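Local atomic coordinates of putative cytoplasmic protein (Salmonella typhimurium LT2, PDB entry 2Q02), a protein that is of unknown function but binds zinc in a xylose isomerase-like TIM barrel and may act as an isomerase. Residues 257-260 / 261-265; 105-108 / 109-113; 17-20 / 21-25; 186-190 / 191-195; 112-115 / 116-119. All coordinates share one frame; numbering follows the deposited sequence.

Interaction 1: 257-260 / 261-265; sequences AEIE and EQINR
Glu-260 O takes the backbone N-H of Asn-264 at 3.0 Å, a nearly straight bond (167°), while the Asn-264 side chain folds back beside the same oxygen without bonding to it. The same i to i+4 pattern runs through the residues before it: Glu-261 N reaches Ala-257 O at 3.0 Å, Gln-262 N reaches Glu-258 O, and Ile-263 N reaches Ile-259 O. On one flank Glu-258 and Gln-262 run side by side in the same direction, both bent at chi2, which brings Gln-262 NE2 to 3.5 Å from Glu-258 OE2 in a weak hydrogen bond. The carboxylate and amide planes are turned 43° apart. The same oxygen, Glu-258 OE2, has Glu-261 OE1 3.9 Å away, a pairing of like charges that the amide N-H may partly offset. All this lies on helix 256-271, which follows the last strand of the TIM barrel and closes its outer ring against helix 21-30. The buried flank is apolar: Ile-259 and Ile-263 lie alongside each other, CG2 of Ile-259 being 3.6 Å from CD1 of Ile-263. Ile-259 also touches Leu-27, and Ile-263 packs on Leu-31 and Phe-33. Glu-260 OE2 forms a salt bridge with Arg-30 of helix 21-30.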
loop_
_atom_site.group_PDB
_atom_site.type_symbol
_atom_site.label_atom_id
_atom_site.label_comp_id
_atom_site.label_asym_id
_atom_site.label_seq_id
_atom_site.Cartn_x
_atom_site.Cartn_y
_atom_site.Cartn_z
ATOM N N ALA A 257 -12.178 -19.304 -3.955
ATOM C CA ALA A 257 -11.217 -20.396 -3.854
ATOM C C ALA A 257 -9.887 -20.011 -4.524
ATOM O O ALA A 257 -8.829 -20.165 -3.913
ATOM C CB ALA A 257 -11.797 -21.681 -4.476
ATOM N N GLU A 258 -9.952 -19.502 -5.761
ATOM C CA GLU A 258 -8.759 -19.082 -6.515
ATOM C C GLU A 258 -7.972 -17.993 -5.761
ATOM O O GLU A 258 -6.732 -18.004 -5.754
ATOM C CB GLU A 258 -9.168 -18.582 -7.909
ATOM C CG GLU A 258 -8.026 -18.028 -8.796
ATOM C CD GLU A 258 -7.375 -19.089 -9.700
ATOM O OE1 GLU A 258 -8.064 -19.648 -10.604
ATOM O OE2 GLU A 258 -6.161 -19.341 -9.513
ATOM N N ILE A 259 -8.703 -17.066 -5.131
ATOM C CA ILE A 259 -8.114 -16.005 -4.302
ATOM C C ILE A 259 -7.378 -16.616 -3.124
ATOM O O ILE A 259 -6.252 -16.200 -2.819
ATOM C CB ILE A 259 -9.184 -15.017 -3.759
ATOM C CG1 ILE A 259 -9.752 -14.139 -4.873
ATOM C CG2 ILE A 259 -8.609 -14.081 -2.708
ATOM C CD1 ILE A 259 -10.939 -13.280 -4.394
ATOM N N GLU A 260 -8.004 -17.585 -2.456
ATOM C CA GLU A 260 -7.367 -18.264 -1.326
ATOM C C GLU A 260 -6.070 -18.951 -1.768
ATOM O O GLU A 260 -5.072 -18.894 -1.056
ATOM C CB GLU A 260 -8.319 -19.277 -0.665
ATOM C CG GLU A 260 -9.499 -18.664 0.127
ATOM C CD GLU A 260 -10.493 -19.708 0.669
ATOM O OE1 GLU A 260 -10.241 -20.288 1.741
ATOM O OE2 GLU A 260 -11.545 -19.941 0.044
ATOM N N GLU A 261 -6.090 -19.579 -2.945
ATOM C CA GLU A 261 -4.930 -20.297 -3.489
ATOM C C GLU A 261 -3.737 -19.382 -3.757
ATOM O O GLU A 261 -2.597 -19.735 -3.487
ATOM C CB GLU A 261 -5.307 -21.004 -4.804
ATOM C CG GLU A 261 -6.172 -22.272 -4.665
ATOM C CD GLU A 261 -6.626 -22.830 -6.023
ATOM O OE1 GLU A 261 -6.156 -22.339 -7.079
ATOM O OE2 GLU A 261 -7.458 -23.759 -6.050
ATOM N N GLN A 262 -4.009 -18.210 -4.304
ATOM C CA GLN A 262 -2.960 -17.270 -4.715
ATOM C C GLN A 262 -2.287 -16.600 -3.533
ATOM O O GLN A 262 -1.103 -16.273 -3.577
ATOM C CB GLN A 262 -3.563 -16.203 -5.610
ATOM C CG GLN A 262 -4.105 -16.752 -6.926
ATOM C CD GLN A 262 -3.101 -16.696 -8.061
ATOM O OE1 GLN A 262 -1.953 -16.290 -7.885
ATOM N NE2 GLN A 262 -3.541 -17.101 -9.240
ATOM N N ILE A 263 -3.062 -16.375 -2.482
ATOM C CA ILE A 263 -2.535 -15.820 -1.243
ATOM C C ILE A 263 -1.707 -16.893 -0.579
ATOM O O ILE A 263 -0.593 -16.632 -0.150
ATOM C CB ILE A 263 -3.659 -15.311 -0.282
ATOM C CG1 ILE A 263 -4.420 -14.132 -0.921
ATOM C CG2 ILE A 263 -3.067 -14.857 1.036
ATOM C CD1 ILE A 263 -5.837 -13.884 -0.380
ATOM N N ASN A 264 -2.237 -18.103 -0.487
ATOM C CA ASN A 264 -1.434 -19.227 0.042
ATOM C C ASN A 264 -0.151 -19.492 -0.794
ATOM O O ASN A 264 0.944 -19.632 -0.227
ATOM C CB ASN A 264 -2.288 -20.499 0.183
ATOM C CG ASN A 264 -3.328 -20.397 1.298
ATOM O OD1 ASN A 264 -3.197 -19.599 2.233
ATOM N ND2 ASN A 264 -4.365 -21.213 1.201
ATOM N N ARG A 265 -0.286 -19.508 -2.126
ATOM C CA ARG A 265 0.855 -19.752 -3.006
ATOM C C ARG A 265 1.916 -18.658 -2.856
ATOM O O ARG A 265 3.106 -18.945 -2.839
ATOM C CB ARG A 265 0.410 -19.906 -4.473
#

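Interaction 2: 105-108 / 109-113; sequences CPLN and DGTIV
This is a local contact within the loop that leaves strand 101-104 of the TIM barrel and leads to helix 115-130, a turn in which one leucine fills the inside of the bend. Leu-107 does the touching mainly with its two methyl groups. Its CG stands anti to the backbone N (chi1 -177°), which carries the isobutyl end across the bend to the Asp-109 carboxylate. CD2 comes to 3.4 Å from Asp-109 OD1, and CD1 to 3.7 Å from Asp-109 OD2, so the isobutyl end lies against both carboxylate oxygens. CD2 also meets Val-113 CG2 at 3.8 Å and Thr-111 CB at 4.1 Å, closing the far limb of the loop over the leucine. The carboxylate is itself held: Asp-109 OD1 accepts the backbone N-H of Thr-111 at 3.0 Å, with a bent N-H...O angle of 134°, which defines an Asx turn. That bond spans Gly-110, which takes a positive phi (86°). The side chain of Asn-108 touches Phe-143, Val-145 and Ser-146, and is about 6 Å from a bound unidentified molecule, probably from the crystallisation liquor. The neighbouring loop beyond strand 135-138 holds the turn from one side, through bonds of Leu-107 to Ser-147 and of Gly-110 to Val-145, while Tyr-74, following strand 66-73, binds Asn-108 N.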
loop_
_atom_site.group_PDB
_atom_site.type_symbol
_atom_site.label_atom_id
_atom_site.label_comp_id
_atom_site.label_asym_id
_atom_site.label_seq_id
_atom_site.Cartn_x
_atom_site.Cartn_y
_atom_site.Cartn_z
ATOM N N CYS A 105 -0.406 9.431 -1.994
ATOM C CA CYS A 105 0.254 9.207 -3.267
ATOM C C CYS A 105 0.562 10.514 -3.961
ATOM O O CYS A 105 -0.311 11.394 -4.030
ATOM C CB CYS A 105 -0.643 8.384 -4.200
ATOM S SG CYS A 105 -0.781 6.649 -3.719
ATOM N N PRO A 106 1.771 10.619 -4.554
ATOM C CA PRO A 106 2.228 11.872 -5.166
ATOM C C PRO A 106 1.612 12.094 -6.525
ATOM O O PRO A 106 1.179 11.145 -7.160
ATOM C CB PRO A 106 3.735 11.649 -5.352
ATOM C CG PRO A 106 3.843 10.152 -5.630
ATOM C CD PRO A 106 2.760 9.533 -4.734
ATOM N N LEU A 107 1.606 13.344 -6.968
ATOM C CA LEU A 107 1.179 13.686 -8.323
ATOM C C LEU A 107 1.950 12.841 -9.341
ATOM O O LEU A 107 3.149 12.597 -9.191
ATOM C CB LEU A 107 1.362 15.186 -8.617
ATOM C CG LEU A 107 0.871 15.675 -9.988
ATOM C CD1 LEU A 107 -0.664 15.731 -10.053
ATOM C CD2 LEU A 107 1.455 17.025 -10.355
ATOM N N ASN A 108 1.247 12.388 -10.373
ATOM C CA ASN A 108 1.822 11.432 -11.324
ATOM C C ASN A 108 1.289 11.748 -12.715
ATOM O O ASN A 108 0.662 10.927 -13.360
ATOM C CB ASN A 108 1.553 9.980 -10.863
ATOM C CG ASN A 108 2.182 8.916 -11.772
ATOM O OD1 ASN A 108 3.375 8.914 -12.029
ATOM N ND2 ASN A 108 1.358 7.981 -12.230
ATOM N N ASP A 109 1.514 12.980 -13.156
ATOM C CA ASP A 109 1.039 13.434 -14.475
ATOM C C ASP A 109 2.167 14.039 -15.346
ATOM O O ASP A 109 1.904 14.722 -16.348
ATOM C CB ASP A 109 -0.129 14.440 -14.348
ATOM C CG ASP A 109 0.310 15.822 -13.834
ATOM O OD1 ASP A 109 1.523 16.042 -13.630
ATOM O OD2 ASP A 109 -0.580 16.680 -13.628
ATOM N N GLY A 110 3.419 13.797 -14.954
ATOM C CA GLY A 110 4.565 14.270 -15.736
ATOM C C GLY A 110 5.004 15.687 -15.414
ATOM O O GLY A 110 5.909 16.224 -16.046
ATOM N N THR A 111 4.362 16.280 -14.418
ATOM C CA THR A 111 4.639 17.635 -14.000
ATOM C C THR A 111 5.507 17.622 -12.749
ATOM O O THR A 111 5.344 16.779 -11.872
ATOM C CB THR A 111 3.348 18.398 -13.769
ATOM O OG1 THR A 111 2.838 18.795 -15.044
ATOM C CG2 THR A 111 3.567 19.626 -12.958
ATOM N N ILE A 112 6.447 18.553 -12.694
ATOM C CA ILE A 112 7.355 18.667 -11.569
ATOM C C ILE A 112 6.606 19.218 -10.379
ATOM O O ILE A 112 5.922 20.201 -10.497
ATOM C CB ILE A 112 8.502 19.680 -11.845
ATOM C CG1 ILE A 112 9.457 19.142 -12.910
ATOM C CG2 ILE A 112 9.261 20.050 -10.530
ATOM C CD1 ILE A 112 10.385 20.195 -13.496
ATOM N N VAL A 113 6.771 18.591 -9.224
ATOM C CA VAL A 113 6.386 19.202 -7.968
ATOM C C VAL A 113 7.678 19.476 -7.193
ATOM O O VAL A 113 8.393 18.542 -6.867
ATOM C CB VAL A 113 5.437 18.294 -7.140
ATOM C CG1 VAL A 113 5.158 18.907 -5.761
ATOM C CG2 VAL A 113 4.124 18.082 -7.870
#

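Interaction 3: 17-20 / 21-25; sequences PGLS and IEAFF
Ser-20 OG accepts the backbone N-H of Ala-23 at 3.2 Å in an almost linear bond (171°), and Ser-20 O takes the N-H of Phe-24 at 2.9 Å. With chi1 at 82°, the hydroxyl oxygen of Ser-20 sits between its own backbone N and carbonyl carbon, facing the first turn of the helix. There it also lies 3.6 Å from the methyl of Ala-23. Ser-20 is thus the N-cap of helix 21-30, the first outer helix of the TIM barrel: its side chain meets an N-H that has no earlier helical carbonyl to use, and its carbonyl begins the regular bonding. Leu-19, just before the cap, leans back over the same turn. Its CD2 is 4.0 Å from Ala-23 CB, and its CB is 4.2 Å from Phe-24 CB, while the Phe-24 ring leads away into the barrel wall against Val-36. Ile-21, directly after the cap, sets CG2 3.6 Å above one face of the Phe-25 ring one turn on, offset toward the rim. Outside the turn, Arg-13 bonds to Leu-19 O and touches both Ile-21 and Phe-24. Leu-19 also rests on Glu-256 and Ile-259 of helix 256-271, and Glu-22 OE2 is hydrogen-bonded to Tyr-63.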
loop_
_atom_site.group_PDB
_atom_site.type_symbol
_atom_site.label_atom_id
_atom_site.label_comp_id
_atom_site.label_asym_id
_atom_site.label_seq_id
_atom_site.Cartn_x
_atom_site.Cartn_y
_atom_site.Cartn_z
ATOM N N PRO A 17 -12.092 -7.648 -6.016
ATOM C CA PRO A 17 -13.033 -6.629 -6.510
ATOM C C PRO A 17 -14.504 -7.082 -6.489
ATOM O O PRO A 17 -15.401 -6.244 -6.361
ATOM C CB PRO A 17 -12.576 -6.391 -7.957
ATOM C CG PRO A 17 -11.874 -7.654 -8.345
ATOM C CD PRO A 17 -11.153 -8.068 -7.069
ATOM N N GLY A 18 -14.744 -8.387 -6.600
ATOM C CA GLY A 18 -16.098 -8.910 -6.676
ATOM C C GLY A 18 -16.755 -9.220 -5.343
ATOM O O GLY A 18 -17.935 -9.523 -5.300
ATOM N N LEU A 19 -16.008 -9.146 -4.251
ATOM C CA LEU A 19 -16.526 -9.530 -2.932
ATOM C C LEU A 19 -16.999 -8.346 -2.104
ATOM O O LEU A 19 -16.302 -7.317 -2.011
ATOM C CB LEU A 19 -15.439 -10.249 -2.126
ATOM C CG LEU A 19 -14.989 -11.593 -2.695
ATOM C CD1 LEU A 19 -13.876 -12.179 -1.834
ATOM C CD2 LEU A 19 -16.183 -12.550 -2.802
ATOM N N SER A 20 -18.158 -8.509 -1.464
ATOM C CA SER A 20 -18.615 -7.538 -0.488
ATOM C C SER A 20 -17.620 -7.499 0.661
ATOM O O SER A 20 -16.793 -8.395 0.809
ATOM C CB SER A 20 -19.978 -7.919 0.070
ATOM O OG SER A 20 -19.833 -8.883 1.099
ATOM N N ILE A 21 -17.723 -6.476 1.495
ATOM C CA ILE A 21 -16.803 -6.336 2.615
ATOM C C ILE A 21 -16.875 -7.523 3.581
ATOM O O ILE A 21 -15.832 -7.961 4.049
ATOM C CB ILE A 21 -17.010 -5.001 3.365
ATOM C CG1 ILE A 21 -16.614 -3.828 2.452
ATOM C CG2 ILE A 21 -16.197 -4.987 4.661
ATOM C CD1 ILE A 21 -16.775 -2.450 3.056
ATOM N N GLU A 22 -18.074 -8.039 3.878
ATOM C CA GLU A 22 -18.182 -9.210 4.782
ATOM C C GLU A 22 -17.623 -10.489 4.154
ATOM O O GLU A 22 -16.976 -11.274 4.849
ATOM C CB GLU A 22 -19.602 -9.482 5.306
ATOM C CG GLU A 22 -19.635 -10.730 6.218
ATOM C CD GLU A 22 -20.859 -10.822 7.117
ATOM O OE1 GLU A 22 -21.886 -10.193 6.786
ATOM O OE2 GLU A 22 -20.808 -11.539 8.153
ATOM N N ALA A 23 -17.884 -10.693 2.862
ATOM C CA ALA A 23 -17.320 -11.823 2.128
ATOM C C ALA A 23 -15.791 -11.747 2.091
ATOM O O ALA A 23 -15.102 -12.751 2.212
ATOM C CB ALA A 23 -17.889 -11.866 0.703
ATOM N N PHE A 24 -15.272 -10.537 1.924
ATOM C CA PHE A 24 -13.832 -10.318 1.882
ATOM C C PHE A 24 -13.204 -10.599 3.253
ATOM O O PHE A 24 -12.224 -11.336 3.355
ATOM C CB PHE A 24 -13.518 -8.901 1.387
ATOM C CG PHE A 24 -12.102 -8.491 1.595
ATOM C CD1 PHE A 24 -11.073 -9.230 1.054
ATOM C CD2 PHE A 24 -11.791 -7.353 2.328
ATOM C CE1 PHE A 24 -9.758 -8.862 1.244
ATOM C CE2 PHE A 24 -10.466 -6.966 2.517
ATOM C CZ PHE A 24 -9.451 -7.733 1.981
ATOM N N PHE A 25 -13.800 -10.038 4.301
ATOM C CA PHE A 25 -13.324 -10.232 5.677
ATOM C C PHE A 25 -13.396 -11.697 6.089
ATOM O O PHE A 25 -12.487 -12.198 6.753
ATOM C CB PHE A 25 -14.155 -9.394 6.678
ATOM C CG PHE A 25 -13.814 -7.903 6.714
ATOM C CD1 PHE A 25 -13.075 -7.282 5.707
ATOM C CD2 PHE A 25 -14.270 -7.116 7.764
ATOM C CE1 PHE A 25 -12.788 -5.931 5.765
ATOM C CE2 PHE A 25 -13.973 -5.760 7.816
ATOM C CZ PHE A 25 -13.239 -5.177 6.815
#

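Interaction 4: 186-190 / 191-195; sequences SRIDI and SAIGL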
loop_
_atom_site.group_PDB
_atom_site.type_symbol
_atom_site.label_atom_id
_atom_site.label_comp_id
_atom_site.label_asym_id
_atom_site.label_seq_id
_atom_site.Cartn_x
_atom_site.Cartn_y
_atom_site.Cartn_z
ATOM N N SER A 186 22.386 1.471 1.322
ATOM C CA SER A 186 23.166 2.369 2.190
ATOM C C SER A 186 22.359 3.562 2.713
ATOM O O SER A 186 22.653 4.088 3.780
ATOM C CB SER A 186 24.425 2.863 1.459
ATOM O OG SER A 186 24.133 3.320 0.145
ATOM N N ARG A 187 21.335 3.970 1.965
ATOM C CA ARG A 187 20.663 5.239 2.205
ATOM C C ARG A 187 19.267 5.121 2.784
ATOM O O ARG A 187 18.752 6.094 3.330
ATOM C CB ARG A 187 20.602 6.050 0.912
ATOM C CG ARG A 187 21.951 6.180 0.194
ATOM C CD ARG A 187 22.129 7.570 -0.383
ATOM N NE ARG A 187 22.394 8.526 0.698
ATOM C CZ ARG A 187 21.958 9.790 0.744
ATOM N NH1 ARG A 187 21.212 10.308 -0.235
ATOM N NH2 ARG A 187 22.267 10.546 1.797
ATOM N N ILE A 188 18.649 3.949 2.672
ATOM C CA ILE A 188 17.289 3.757 3.190
ATOM C C ILE A 188 17.277 3.508 4.688
ATOM O O ILE A 188 18.119 2.785 5.223
ATOM C CB ILE A 188 16.524 2.601 2.472
ATOM C CG1 ILE A 188 15.009 2.787 2.635
ATOM C CG2 ILE A 188 16.977 1.216 2.974
ATOM C CD1 ILE A 188 14.430 3.836 1.703
ATOM N N ASP A 189 16.299 4.109 5.354
ATOM C CA ASP A 189 16.069 3.848 6.764
ATOM C C ASP A 189 14.908 2.857 6.944
ATOM O O ASP A 189 13.741 3.196 6.712
ATOM C CB ASP A 189 15.784 5.155 7.494
ATOM C CG ASP A 189 16.197 5.106 8.925
ATOM O OD1 ASP A 189 16.270 3.977 9.477
ATOM O OD2 ASP A 189 16.457 6.200 9.488
ATOM N N ILE A 190 15.253 1.632 7.335
ATOM C CA ILE A 190 14.294 0.526 7.453
ATOM C C ILE A 190 13.240 0.796 8.503
ATOM O O ILE A 190 12.068 0.425 8.342
ATOM C CB ILE A 190 15.015 -0.782 7.814
ATOM C CG1 ILE A 190 15.718 -1.343 6.576
ATOM C CG2 ILE A 190 14.067 -1.824 8.456
ATOM C CD1 ILE A 190 14.782 -1.740 5.396
ATOM N N SER A 191 13.662 1.450 9.572
ATOM C CA SER A 191 12.774 1.782 10.665
ATOM C C SER A 191 11.696 2.792 10.257
ATOM O O SER A 191 10.659 2.870 10.913
ATOM C CB SER A 191 13.593 2.327 11.849
ATOM O OG SER A 191 13.897 3.707 11.662
ATOM N N ALA A 192 11.950 3.563 9.197
ATOM C CA ALA A 192 11.016 4.599 8.707
ATOM C C ALA A 192 10.217 4.142 7.492
ATOM O O ALA A 192 9.653 4.981 6.749
ATOM C CB ALA A 192 11.778 5.864 8.350
ATOM N N ILE A 193 10.203 2.829 7.282
ATOM C CA ILE A 193 9.347 2.187 6.292
ATOM C C ILE A 193 8.164 1.649 7.093
ATOM O O ILE A 193 8.339 0.754 7.937
ATOM C CB ILE A 193 10.086 1.014 5.580
ATOM C CG1 ILE A 193 11.143 1.546 4.619
ATOM C CG2 ILE A 193 9.109 0.120 4.799
ATOM C CD1 ILE A 193 12.095 0.468 4.142
ATOM N N GLY A 194 6.971 2.169 6.836
ATOM C CA GLY A 194 5.805 1.823 7.660
ATOM C C GLY A 194 4.994 0.636 7.174
ATOM O O GLY A 194 4.224 0.042 7.937
ATOM N N LEU A 195 5.136 0.319 5.890
ATOM C CA LEU A 195 4.424 -0.798 5.295
ATOM C C LEU A 195 5.085 -1.184 3.993
ATOM O O LEU A 195 5.767 -0.364 3.378
ATOM C CB LEU A 195 2.995 -0.392 5.044
ATOM C CG LEU A 195 2.037 -1.377 4.409
ATOM C CD1 LEU A 195 1.833 -2.522 5.318
ATOM C CD2 LEU A 195 0.701 -0.674 4.125
#
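Two first torsions bring the polar groups of this turn together: Asp-189 holds CG on the side opposite its backbone N (chi1 -152°), and Ser-191 holds OG between its N and carbonyl carbon (chi1 82°). The hydroxyl of Ser-191 then donates to Asp-189 OD1 at 3.2 Å, approaching from well above the carboxylate plane. Beneath this side-chain bridge the backbone makes a short 3-10 turn at residues 190 and 191. Ala-192 N bonds to Asp-189 O at 3.1 Å, and Ile-193 N to Ile-190 O at 3.2 Å, each of these i to i+3 donors standing above its carbonyl plane. The turn carries the chain from helix 180-187 into strand 193-198, the seventh strand of the barrel. Three isoleucines pack on its other side. CD1 of Ile-193 is the common point: Ile-190 CD1 meets it at 3.7 Å, and Ile-188 CG1 at 4.0 Å, the Ile-188 side chain crossing that of Ile-193 at about a right angle. Leu-233 of helix 226-235 touches Ile-190 and Ile-193, and Met-236 touches Ile-188 and Ile-190, while Gln-155 of helix 151-161 bonds to Asp-189 O through NE2. That oxygen therefore receives both the Ala-192 N-H and the Gln-155 amide. The contact divides chemically, with a carboxylate-hydroxyl bridge on the more exposed side and, on the other, hydrocarbon packed against Leu-233 and Met-236.

Interaction 5: 112-115 / 116-119; sequences IVPP and EVTV
The loop of residues 112-114 enters helix 115-130 of the TIM barrel here, with Pro-114 at the N-cap and Pro-115 as the first helical residue. The hydrogen bonds are those of the first helical turn. Thr-118 N donates to Pro-114 O at 3.1 Å, in the carbonyl plane and nearly straight (165°), and Val-119 N donates to Pro-115 O at 2.9 Å. Pro-115 has no N-H to offer, so its place at the start of the helix costs no backbone bond. Apolar contacts bind the incoming loop to the same turn. Val-117 presents a different methyl to each neighbour: CG2 lies at the CD-CG edge of the Pro-114 ring, 3.8 Å from CD, and CG1 meets Val-113 CG1 at 3.9 Å, the two valines crossing at about a right angle. Trp-153 of the adjoining helix 151-161 touches Pro-115, while Leu-157 of the same helix packs on Thr-118 and Val-119. Mixed contacts involve the polar side chains. Glu-116 is bent at chi2 (94°), which brings its carboxylate back alongside the two prolines, with OE1 3.4 Å from Pro-114 CB and 3.8 Å from Pro-115 CD. The hydroxyl of Thr-118 is hydrogen-bonded to Asn-77 OD1, and the same OG1 lies against a methyl of the loop, 3.5 Å from Val-113 CG1.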
loop_
_atom_site.group_PDB
_atom_site.type_symbol
_atom_site.label_atom_id
_atom_site.label_comp_id
_atom_site.label_asym_id
_atom_site.label_seq_id
_atom_site.Cartn_x
_atom_site.Cartn_y
_atom_site.Cartn_z
ATOM N N ILE A 112 6.447 18.553 -12.694
ATOM C CA ILE A 112 7.355 18.667 -11.569
ATOM C C ILE A 112 6.606 19.218 -10.379
ATOM O O ILE A 112 5.922 20.201 -10.497
ATOM C CB ILE A 112 8.502 19.680 -11.845
ATOM C CG1 ILE A 112 9.457 19.142 -12.910
ATOM C CG2 ILE A 112 9.261 20.050 -10.530
ATOM C CD1 ILE A 112 10.385 20.195 -13.496
ATOM N N VAL A 113 6.771 18.591 -9.224
ATOM C CA VAL A 113 6.386 19.202 -7.968
ATOM C C VAL A 113 7.678 19.476 -7.193
ATOM O O VAL A 113 8.393 18.542 -6.867
ATOM C CB VAL A 113 5.437 18.294 -7.140
ATOM C CG1 VAL A 113 5.158 18.907 -5.761
ATOM C CG2 VAL A 113 4.124 18.082 -7.870
ATOM N N PRO A 114 7.978 20.756 -6.892
ATOM C CA PRO A 114 9.266 21.023 -6.244
ATOM C C PRO A 114 9.314 20.369 -4.873
ATOM O O PRO A 114 8.254 20.264 -4.210
ATOM C CB PRO A 114 9.297 22.547 -6.086
ATOM C CG PRO A 114 8.206 23.051 -6.926
ATOM C CD PRO A 114 7.182 21.982 -7.048
ATOM N N PRO A 115 10.520 19.917 -4.443
ATOM C CA PRO A 115 10.655 19.375 -3.087
ATOM C C PRO A 115 10.132 20.306 -1.975
ATOM O O PRO A 115 9.589 19.815 -0.994
ATOM C CB PRO A 115 12.165 19.088 -2.946
ATOM C CG PRO A 115 12.815 19.781 -4.071
ATOM C CD PRO A 115 11.800 19.854 -5.167
ATOM N N GLU A 116 10.279 21.621 -2.140
ATOM C CA GLU A 116 9.769 22.605 -1.145
ATOM C C GLU A 116 8.265 22.507 -0.988
ATOM O O GLU A 116 7.745 22.569 0.136
ATOM C CB GLU A 116 10.089 24.053 -1.515
ATOM C CG GLU A 116 11.580 24.389 -1.642
ATOM C CD GLU A 116 12.110 24.286 -3.079
ATOM O OE1 GLU A 116 11.650 23.384 -3.805
ATOM O OE2 GLU A 116 12.977 25.108 -3.464
ATOM N N VAL A 117 7.572 22.345 -2.118
ATOM C CA VAL A 117 6.117 22.197 -2.112
ATOM C C VAL A 117 5.695 20.852 -1.493
ATOM O O VAL A 117 4.737 20.804 -0.733
ATOM C CB VAL A 117 5.521 22.366 -3.531
ATOM C CG1 VAL A 117 4.069 21.974 -3.590
ATOM C CG2 VAL A 117 5.708 23.796 -4.000
ATOM N N THR A 118 6.393 19.762 -1.821
ATOM C CA THR A 118 6.112 18.467 -1.191
ATOM C C THR A 118 6.301 18.533 0.332
ATOM O O THR A 118 5.488 18.023 1.082
ATOM C CB THR A 118 6.962 17.276 -1.808
ATOM O OG1 THR A 118 6.562 17.035 -3.154
ATOM C CG2 THR A 118 6.775 15.968 -1.058
ATOM N N VAL A 119 7.396 19.132 0.778
ATOM C CA VAL A 119 7.662 19.282 2.204
ATOM C C VAL A 119 6.535 20.075 2.897
ATOM O O VAL A 119 6.011 19.645 3.945
ATOM C CB VAL A 119 9.027 19.947 2.439
ATOM C CG1 VAL A 119 9.161 20.429 3.860
ATOM C CG2 VAL A 119 10.136 18.965 2.135
#

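From the N terminus, interaction 3 comes first, where the loop after strand 9-12 enters helix 21-30. Interaction 2 bends the loop after strand 101-104, and interaction 5 continues from it into helix 115-130, the two sharing Ile-112 and Val-113. Interaction 4 turns the chain from helix 180-187 into strand 193-198, and interaction 1 lies on the final helix, 256-271. Each closes locally, so none crosses or encloses another. Interactions 1 and 3 do meet in space, Ile-259 CD1 lying 4.0 Å from Leu-19 CD1, which joins the last helix to the first and closes the barrel's outer ring. Interactions 2 and 5 lie on the opposite side of the chain's centre from interaction 1.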